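Local atomic coordinates of tonb-dependent siderophore receptor (PDB entry 5FP1), a protein that probably acts as an outer-membrane receptor that binds iron-chelating siderophores, possibly including ferric enterobactin, in the first step of iron uptake. Residues A[437-441]-A[467-471]; A[488-494]-A[517-522]; A[94-98]-A[128-132]. All coordinates share one frame; numbering follows the deposited sequence.

Contact 1. Residues A[437-441]-A[467-471]; sequences LGLRW and FVTYQ. With C8E ((hydroxyethyloxy)tri(ethyloxy)octane), chain E.
Leu439 swings its CG opposite the main-chain nitrogen (chi1 -176°), and Val468 directs CG1 likewise (chi1 172°), which sets Leu439 CD1 obliquely against Val468 CG1 at 3.6 Å. The other valine methyl, lying beside its own nitrogen, turns to the indole: Val468 CG2 reaches Trp441 CD1 at 3.8 Å, at the edge of the ring and near its plane, the two side chains crossing at about a right angle. Apolar groups suit this face, which probably turns to the membrane, and a detergent molecule occupies it here. Its alkyl carbon C2 is 3.8 Å from Trp441 CB, and its ether segment meets Val468 CG2. The indole NE1 is hydrogen-bonded to Asp466.

The other face carries Gly438, Gln471, Arg440 and Thr469. With chi1 of 75°, Gln471 lays CG over the bare alpha carbon of its partner, 3.7 Å from Gly438 CA, so the absence of a glycine side chain is what admits this close passage; its amide then bonds to Asp436. Arg440 runs out in extended form to a salt bridge with Asp442. A water stands 2.8 Å from Thr469 OG1 and hydrogen-bonded to it, and probably also donates to Arg440 O, tying the threonine hydroxyl to the strand across from it.

Four backbone hydrogen bonds join the two strands, two in the Gly438–Gln471 pair and two in the Arg440–Thr469 pair, such as Arg440 N to Thr469 O at 2.9 Å. The alternating pairs, Leu439–Tyr470 and Trp441–Val468, are non-hydrogen-bonded, and Tyr470 CB comes to 3.1 Å from Gly438 O. The hairpin of strands 433-450 and 459-476, with mainly apolar side chains on one face and mainly polar ones on the other, is characteristic of the wall of a TonB-dependent receptor barrel.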
loop_
_atom_site.group_PDB
_atom_site.type_symbol
_atom_site.label_atom_id
_atom_site.label_comp_id
_atom_site.label_asym_id
_atom_site.label_seq_id
_atom_site.Cartn_x
_atom_site.Cartn_y
_atom_site.Cartn_z
ATOM N N LEU A 437 17.223 -18.718 -8.143
ATOM C CA LEU A 437 18.330 -18.011 -7.508
ATOM C C LEU A 437 18.192 -16.520 -7.734
ATOM O O LEU A 437 17.796 -16.077 -8.810
ATOM C CB LEU A 437 19.663 -18.455 -8.088
ATOM C CG LEU A 437 19.940 -19.974 -7.982
ATOM C CD1 LEU A 437 21.105 -20.323 -8.887
ATOM C CD2 LEU A 437 20.223 -20.396 -6.556
ATOM N N GLY A 438 18.591 -15.749 -6.739
ATOM C CA GLY A 438 18.687 -14.300 -6.912
ATOM C C GLY A 438 19.735 -13.750 -5.987
ATOM O O GLY A 438 19.904 -14.227 -4.846
ATOM N N LEU A 439 20.442 -12.742 -6.480
ATOM C CA LEU A 439 21.511 -12.098 -5.739
ATOM C C LEU A 439 21.525 -10.619 -6.126
ATOM O O LEU A 439 21.511 -10.303 -7.297
ATOM C CB LEU A 439 22.838 -12.753 -6.122
ATOM C CG LEU A 439 24.102 -12.310 -5.418
ATOM C CD1 LEU A 439 24.037 -12.540 -3.922
ATOM C CD2 LEU A 439 25.273 -13.080 -6.015
ATOM N N ARG A 440 21.584 -9.727 -5.148
ATOM C CA ARG A 440 21.541 -8.301 -5.444
ATOM C C ARG A 440 22.465 -7.551 -4.518
ATOM O O ARG A 440 22.526 -7.850 -3.320
ATOM C CB ARG A 440 20.102 -7.768 -5.304
ATOM C CG ARG A 440 19.974 -6.270 -5.524
ATOM C CD ARG A 440 18.537 -5.857 -5.810
ATOM N NE ARG A 440 18.397 -4.428 -5.691
ATOM C CZ ARG A 440 17.574 -3.686 -6.420
ATOM N NH1 ARG A 440 16.760 -4.245 -7.292
ATOM N NH2 ARG A 440 17.531 -2.381 -6.198
ATOM N N TRP A 441 23.159 -6.553 -5.068
ATOM C CA TRP A 441 23.992 -5.680 -4.287
ATOM C C TRP A 441 23.470 -4.252 -4.415
ATOM O O TRP A 441 23.272 -3.758 -5.538
ATOM C CB TRP A 441 25.444 -5.722 -4.794
ATOM C CG TRP A 441 26.304 -4.673 -4.136
ATOM C CD1 TRP A 441 26.899 -4.748 -2.900
ATOM C CD2 TRP A 441 26.626 -3.367 -4.657
ATOM N NE1 TRP A 441 27.583 -3.581 -2.632
ATOM C CE2 TRP A 441 27.432 -2.718 -3.690
ATOM C CE3 TRP A 441 26.305 -2.679 -5.845
ATOM C CZ2 TRP A 441 27.932 -1.422 -3.882
ATOM C CZ3 TRP A 441 26.789 -1.399 -6.030
ATOM C CH2 TRP A 441 27.604 -0.784 -5.053
ATOM N N PHE A 467 24.721 -3.335 0.909
ATOM C CA PHE A 467 24.265 -4.624 1.445
ATOM C C PHE A 467 23.978 -5.571 0.308
ATOM O O PHE A 467 23.683 -5.156 -0.817
ATOM C CB PHE A 467 23.029 -4.433 2.351
ATOM C CG PHE A 467 21.970 -3.522 1.782
ATOM C CD1 PHE A 467 21.976 -2.160 2.049
ATOM C CD2 PHE A 467 20.934 -4.035 1.020
ATOM C CE1 PHE A 467 20.977 -1.332 1.545
ATOM C CE2 PHE A 467 19.950 -3.211 0.502
ATOM C CZ PHE A 467 19.975 -1.855 0.753
ATOM N N VAL A 468 24.114 -6.854 0.584
ATOM C CA VAL A 468 23.832 -7.874 -0.407
ATOM C C VAL A 468 22.641 -8.654 0.087
ATOM O O VAL A 468 22.597 -9.033 1.261
ATOM C CB VAL A 468 25.049 -8.824 -0.550
ATOM C CG1 VAL A 468 24.725 -10.023 -1.444
ATOM C CG2 VAL A 468 26.230 -8.037 -1.088
ATOM N N THR A 469 21.676 -8.890 -0.791
ATOM C CA THR A 469 20.539 -9.703 -0.427
ATOM C C THR A 469 20.369 -10.821 -1.446
ATOM O O THR A 469 20.926 -10.775 -2.569
ATOM C CB THR A 469 19.241 -8.874 -0.338
ATOM O OG1 THR A 469 19.011 -8.193 -1.568
ATOM C CG2 THR A 469 19.369 -7.867 0.757
ATOM N N TYR A 470 19.635 -11.851 -1.052
ATOM C CA TYR A 470 19.470 -12.971 -1.951
ATOM C C TYR A 470 18.221 -13.783 -1.774
ATOM O O TYR A 470 17.426 -13.573 -0.861
ATOM C CB TYR A 470 20.716 -13.858 -1.876
ATOM C CG TYR A 470 20.963 -14.482 -0.523
ATOM C CD1 TYR A 470 21.685 -13.804 0.460
ATOM C CD2 TYR A 470 20.533 -15.769 -0.248
ATOM C CE1 TYR A 470 21.921 -14.388 1.701
ATOM C CE2 TYR A 470 20.782 -16.369 0.984
ATOM C CZ TYR A 470 21.464 -15.673 1.959
ATOM O OH TYR A 470 21.703 -16.281 3.185
ATOM N N GLN A 471 18.039 -14.717 -2.698
ATOM C CA GLN A 471 16.970 -15.664 -2.624
ATOM C C GLN A 471 17.446 -16.981 -3.213
ATOM O O GLN A 471 18.231 -16.995 -4.164
ATOM C CB GLN A 471 15.715 -15.174 -3.355
ATOM C CG GLN A 471 15.727 -15.204 -4.858
ATOM C CD GLN A 471 14.523 -14.467 -5.466
ATOM O OE1 GLN A 471 14.156 -13.387 -5.015
ATOM N NE2 GLN A 471 13.914 -15.052 -6.488
HETATM C C1 C8E E . 25.214 -9.297 -8.335
HETATM C C2 C8E E . 25.862 -8.749 -7.082
HETATM C C3 C8E E . 27.131 -9.520 -6.768
HETATM C C4 C8E E . 27.411 -9.612 -5.270
HETATM C C5 C8E E . 28.433 -8.572 -4.821
HETATM C C6 C8E E . 29.255 -9.054 -3.627
HETATM C C7 C8E E . 30.170 -7.944 -3.109
HETATM C C8 C8E E . 30.154 -7.834 -1.584
HETATM O O9 C8E E . 29.832 -6.495 -1.196
HETATM C C10 C8E E . 29.979 -6.270 0.211
HETATM C C11 C8E E . 28.691 -5.673 0.784
HETATM O O12 C8E E . 28.660 -5.695 2.218
HETATM C C13 C8E E . 29.032 -6.945 2.809
HETATM C C14 C8E E . 28.215 -8.100 2.229
HETATM O O15 C8E E . 28.760 -9.358 2.635
HETATM C C16 C8E E . 29.723 -9.877 1.721
HETATM C C17 C8E E . 29.220 -11.196 1.150
HETATM O O18 C8E E . 29.844 -11.436 -0.110
HETATM C C19 C8E E . 28.983 -12.172 -0.974
HETATM C C20 C8E E . 29.708 -12.504 -2.271
HETATM O O21 C8E E . 28.742 -12.913 -3.246
HETATM O O HOH W 1 20.655 -5.958 -1.832
#

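Contact 2. Residues A[488-494]-A[517-522]; sequences YATSASP and PEEAQT. With C8E ((hydroxyethyloxy)tri(ethyloxy)octane), chain F.
The phenol ring of Tyr488 has detergent carbon C3 over one face, 4.1 Å above the plane and offset toward the rim, while Gln521 OE1 sits at its edge, near the ring plane. The two residues belong to neighbouring antiparallel strands of the transmembrane beta-barrel, which a long loop from Pro494 to Pro517 connects. Tyr488 OH donates to Gln521 OE1 over a short 2.5 Å, with ring and amide planes 70° apart and the hydroxyl tilted from the carbonyl plane. A tyrosine with CG anti to its nitrogen (chi1 178°) is long enough to span to the next strand, and Gln521 can accept there while its NE2 bonds to Glu546.

Six backbone hydrogen bonds join the pairs Ala489–Thr522, Ser491–Ala520 and Ser493–Glu518, including Thr522 N to Ala489 O at 2.8 Å. Small residues suit the face turned to the plug: Ser491 CB and Ala520 CB meet at 4.1 Å. Thr522, on that same face, bonds through its hydroxyl to Ser123.

At the loop end, two prolines pack together as the strand pairing finishes, with Pro517 CB 3.9 Å from Pro494 CA. Glu518, held by Lys547 and the backbone nitrogen of Arg551, also accepts a water proton at OE1 over 2.6 Å, and that water is 2.7 Å from Ser493 OG.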
loop_
_atom_site.group_PDB
_atom_site.type_symbol
_atom_site.label_atom_id
_atom_site.label_comp_id
_atom_site.label_asym_id
_atom_site.label_seq_id
_atom_site.Cartn_x
_atom_site.Cartn_y
_atom_site.Cartn_z
ATOM N N TYR A 488 14.186 -19.596 0.616
ATOM C CA TYR A 488 14.753 -18.693 1.587
ATOM C C TYR A 488 15.085 -17.373 0.896
ATOM O O TYR A 488 15.664 -17.353 -0.184
ATOM C CB TYR A 488 16.009 -19.306 2.198
ATOM C CG TYR A 488 16.693 -18.414 3.192
ATOM C CD1 TYR A 488 16.197 -18.249 4.470
ATOM C CD2 TYR A 488 17.814 -17.692 2.826
ATOM C CE1 TYR A 488 16.831 -17.409 5.381
ATOM C CE2 TYR A 488 18.450 -16.855 3.721
ATOM C CZ TYR A 488 17.953 -16.715 4.993
ATOM O OH TYR A 488 18.606 -15.859 5.868
ATOM N N ALA A 489 14.762 -16.262 1.541
ATOM C CA ALA A 489 15.029 -14.932 0.944
ATOM C C ALA A 489 15.296 -13.932 2.042
ATOM O O ALA A 489 14.738 -14.047 3.156
ATOM C CB ALA A 489 13.851 -14.484 0.084
ATOM N N THR A 490 16.176 -12.979 1.752
ATOM C CA THR A 490 16.551 -11.991 2.738
ATOM C C THR A 490 16.056 -10.593 2.366
ATOM O O THR A 490 15.650 -10.313 1.220
ATOM C CB THR A 490 18.082 -11.932 2.959
ATOM O OG1 THR A 490 18.759 -11.496 1.764
ATOM C CG2 THR A 490 18.622 -13.298 3.398
ATOM N N SER A 491 16.138 -9.712 3.356
ATOM C CA SER A 491 15.834 -8.309 3.177
ATOM C C SER A 491 16.735 -7.475 4.066
ATOM O O SER A 491 17.152 -7.919 5.125
ATOM C CB SER A 491 14.365 -8.061 3.516
ATOM O OG SER A 491 14.104 -6.680 3.761
ATOM N N ALA A 492 17.013 -6.253 3.626
ATOM C CA ALA A 492 17.737 -5.255 4.400
ATOM C C ALA A 492 16.986 -3.913 4.257
ATOM O O ALA A 492 16.439 -3.602 3.185
ATOM C CB ALA A 492 19.168 -5.123 3.897
ATOM N N SER A 493 16.929 -3.159 5.352
ATOM C CA SER A 493 16.163 -1.897 5.412
ATOM C C SER A 493 17.013 -0.844 6.113
ATOM O O SER A 493 17.197 -0.891 7.335
ATOM C CB SER A 493 14.815 -2.090 6.133
ATOM O OG SER A 493 13.978 -0.917 6.025
ATOM N N PRO A 494 17.605 0.059 5.334
ATOM C CA PRO A 494 18.519 1.050 5.892
ATOM C C PRO A 494 17.774 2.179 6.585
ATOM O O PRO A 494 16.608 2.454 6.276
ATOM C CB PRO A 494 19.247 1.584 4.656
ATOM C CG PRO A 494 18.238 1.459 3.558
ATOM C CD PRO A 494 17.461 0.204 3.872
ATOM N N PRO A 517 21.920 -1.408 8.410
ATOM C CA PRO A 517 20.520 -1.719 8.090
ATOM C C PRO A 517 19.898 -2.805 8.940
ATOM O O PRO A 517 20.589 -3.715 9.413
ATOM C CB PRO A 517 20.582 -2.199 6.639
ATOM C CG PRO A 517 21.828 -1.617 6.080
ATOM C CD PRO A 517 22.797 -1.499 7.232
ATOM N N GLU A 518 18.584 -2.722 9.104
ATOM C CA GLU A 518 17.829 -3.823 9.677
ATOM C C GLU A 518 17.926 -5.007 8.749
ATOM O O GLU A 518 18.085 -4.848 7.550
ATOM C CB GLU A 518 16.372 -3.435 9.854
ATOM C CG GLU A 518 16.158 -2.301 10.856
ATOM C CD GLU A 518 14.694 -2.077 11.152
ATOM O OE1 GLU A 518 13.891 -1.960 10.187
ATOM O OE2 GLU A 518 14.330 -2.007 12.342
ATOM N N GLU A 519 17.821 -6.202 9.311
ATOM C CA GLU A 519 17.971 -7.424 8.546
ATOM C C GLU A 519 16.782 -8.315 8.811
ATOM O O GLU A 519 16.347 -8.478 9.970
ATOM C CB GLU A 519 19.257 -8.160 8.932
ATOM C CG GLU A 519 20.524 -7.404 8.604
ATOM C CD GLU A 519 21.756 -8.139 9.119
ATOM O OE1 GLU A 519 22.222 -9.054 8.445
ATOM O OE2 GLU A 519 22.214 -7.844 10.220
ATOM N N ALA A 520 16.231 -8.860 7.737
ATOM C CA ALA A 520 15.049 -9.701 7.826
ATOM C C ALA A 520 15.219 -10.887 6.897
ATOM O O ALA A 520 16.070 -10.880 5.984
ATOM C CB ALA A 520 13.788 -8.918 7.459
ATOM N N GLN A 521 14.376 -11.878 7.096
ATOM C CA GLN A 521 14.422 -13.065 6.274
ATOM C C GLN A 521 13.095 -13.802 6.283
ATOM O O GLN A 521 12.285 -13.678 7.215
ATOM C CB GLN A 521 15.576 -13.974 6.730
ATOM C CG GLN A 521 15.352 -14.501 8.138
ATOM C CD GLN A 521 16.544 -15.231 8.747
ATOM O OE1 GLN A 521 17.611 -15.346 8.155
ATOM N NE2 GLN A 521 16.350 -15.727 9.944
ATOM N N THR A 522 12.867 -14.575 5.219
ATOM C CA THR A 522 11.716 -15.440 5.114
ATOM C C THR A 522 12.147 -16.854 4.732
ATOM O O THR A 522 12.888 -17.049 3.761
ATOM C CB THR A 522 10.727 -14.908 4.062
ATOM O OG1 THR A 522 10.193 -13.650 4.502
ATOM C CG2 THR A 522 9.568 -15.894 3.817
HETATM C C1 C8E F . 19.755 -21.981 1.667
HETATM C C2 C8E F . 20.656 -21.053 2.456
HETATM C C3 C8E F . 20.167 -20.865 3.893
HETATM C C4 C8E F . 21.132 -19.979 4.683
HETATM C C5 C8E F . 20.651 -19.788 6.115
HETATM C C6 C8E F . 21.225 -18.532 6.748
HETATM C C7 C8E F . 20.583 -18.327 8.120
HETATM C C8 C8E F . 21.502 -17.567 9.068
HETATM O O9 C8E F . 20.719 -16.715 9.897
HETATM O O HOH W 2 13.251 -0.171 8.467
#

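Contact 3. Residues A[94-98]-A[128-132]; sequences SSMYI and GGAGS
Two direct hydrogen bonds join Ser95 and Tyr97 to the glycine-rich turn 128-132. In the first, Ser132 N donates to Ser95 OG at 2.9 Å and a fairly straight 160°; the serine torsion (chi1 -58°) keeps OG beside its own nitrogen and directs it at the turn. A serine suits the place, being small and able to accept from a buried main-chain N-H. In the second, Tyr97 OH donates to Gly128 O at 2.7 Å. The hydroxyl comes in from the side of the carbonyl (C=O...donor 115°), tilted from its plane, and the long phenol lets a strand residue reach the end of a short helix.

A water-mediated set of bonds adds to these. A single water gives one proton to Tyr97 OH at 2.7 Å and its second to Ala130 O at 2.8 Å, and it is also hydrogen-bonded to Ser132 OG. The tyrosine hydroxyl is thus both donor and acceptor, which fixes its rotation. Ala130 O has a further partner in Arg102.

Van der Waals contact depends on glycine. Ser95 OG lies 3.5 Å from Gly131 CA, and Tyr97 CZ comes within 4.2 Å of Gly128 CA. Gly129 and Gly131 both have positive phi in conformations that only glycine adopts readily, which lets the chain turn after the helix.

Within the plug domain, the turn leaves helix 125-128 and leads to strand 135-141; that strand runs parallel to 96-98, whose antiparallel neighbour is strand 101-102, while Ser132 bonds back to Ala124 just before the helix.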
loop_
_atom_site.group_PDB
_atom_site.type_symbol
_atom_site.label_atom_id
_atom_site.label_comp_id
_atom_site.label_asym_id
_atom_site.label_seq_id
_atom_site.Cartn_x
_atom_site.Cartn_y
_atom_site.Cartn_z
ATOM N N SER A 94 7.329 2.082 2.349
ATOM C CA SER A 94 8.507 2.549 1.586
ATOM C C SER A 94 8.889 1.629 0.414
ATOM O O SER A 94 9.883 1.883 -0.258
ATOM C CB SER A 94 9.713 2.765 2.497
ATOM O OG SER A 94 9.444 3.685 3.526
ATOM N N SER A 95 8.092 0.581 0.191
ATOM C CA SER A 95 8.327 -0.481 -0.818
ATOM C C SER A 95 7.096 -0.657 -1.700
ATOM O O SER A 95 6.611 -1.768 -1.939
ATOM C CB SER A 95 8.726 -1.806 -0.144
ATOM O OG SER A 95 9.890 -1.583 0.639
ATOM N N MET A 96 6.582 0.461 -2.201
ATOM C CA MET A 96 5.462 0.442 -3.135
ATOM C C MET A 96 5.963 0.846 -4.522
ATOM O O MET A 96 6.660 1.861 -4.682
ATOM C CB MET A 96 4.364 1.392 -2.664
ATOM C CG MET A 96 3.972 1.161 -1.217
ATOM S SD MET A 96 2.574 2.159 -0.696
ATOM C CE MET A 96 1.331 1.577 -1.836
ATOM N N TYR A 97 5.569 0.048 -5.510
ATOM C CA TYR A 97 6.115 0.061 -6.853
ATOM C C TYR A 97 5.014 0.327 -7.888
ATOM O O TYR A 97 3.841 -0.048 -7.719
ATOM C CB TYR A 97 6.816 -1.313 -7.150
ATOM C CG TYR A 97 8.082 -1.516 -6.371
ATOM C CD1 TYR A 97 8.050 -1.918 -5.021
ATOM C CD2 TYR A 97 9.324 -1.307 -6.962
ATOM C CE1 TYR A 97 9.217 -2.025 -4.277
ATOM C CE2 TYR A 97 10.490 -1.433 -6.231
ATOM C CZ TYR A 97 10.441 -1.810 -4.891
ATOM O OH TYR A 97 11.621 -1.906 -4.167
ATOM N N ILE A 98 5.400 1.017 -8.948
ATOM C CA ILE A 98 4.558 1.211 -10.118
ATOM C C ILE A 98 5.315 0.618 -11.311
ATOM O O ILE A 98 6.415 1.068 -11.653
ATOM C CB ILE A 98 4.214 2.701 -10.329
ATOM C CG1 ILE A 98 3.420 2.894 -11.626
ATOM C CG2 ILE A 98 5.455 3.562 -10.400
ATOM C CD1 ILE A 98 1.933 2.741 -11.420
ATOM N N GLY A 128 13.723 -6.214 -5.183
ATOM C CA GLY A 128 13.367 -4.797 -5.047
ATOM C C GLY A 128 14.365 -3.874 -4.376
ATOM O O GLY A 128 14.169 -2.656 -4.379
ATOM N N GLY A 129 15.452 -4.417 -3.843
ATOM C CA GLY A 129 16.402 -3.622 -3.093
ATOM C C GLY A 129 15.969 -3.323 -1.658
ATOM O O GLY A 129 15.333 -4.148 -0.998
ATOM N N ALA A 130 16.316 -2.132 -1.177
ATOM C CA ALA A 130 16.022 -1.764 0.186
ATOM C C ALA A 130 14.544 -1.953 0.495
ATOM O O ALA A 130 13.689 -1.643 -0.328
ATOM C CB ALA A 130 16.428 -0.341 0.452
ATOM N N GLY A 131 14.260 -2.470 1.682
ATOM C CA GLY A 131 12.905 -2.665 2.118
ATOM C C GLY A 131 12.391 -4.042 1.736
ATOM O O GLY A 131 13.141 -5.026 1.738
ATOM N N SER A 132 11.120 -4.118 1.377
ATOM C CA SER A 132 10.501 -5.407 1.078
ATOM C C SER A 132 10.733 -6.440 2.223
ATOM O O SER A 132 11.082 -7.597 1.973
ATOM C CB SER A 132 10.989 -5.950 -0.264
ATOM O OG SER A 132 10.420 -5.162 -1.320
HETATM O O HOH W 3 11.911 -3.195 -1.842
#

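Contacts 1 and 2 are consecutive pieces of the barrel wall, their centres 10 Å apart: strand 459-476 pairs with strand 482-493, and Tyr470 O lies 3.0 Å from Thr490 N, probably hydrogen-bonded. Contact 3 belongs to the plug inside, centred 14 Å from contact 1 and 12 Å from contact 2. Its turn touches both. Arg440 NE packs 3.4 Å from Gly129 CA, whereas contact 2 supplies probable hydrogen bonds, Ser491 OG to Gly131 O at 2.8 Å and Ala492 O with Gly131 N at 2.9 Å. Ala130 CB touches both Phe467 and Pro494. Plug and barrel are thus joined here, while detergent molecules touch side chains on the outward side of both contacts 1 and 2.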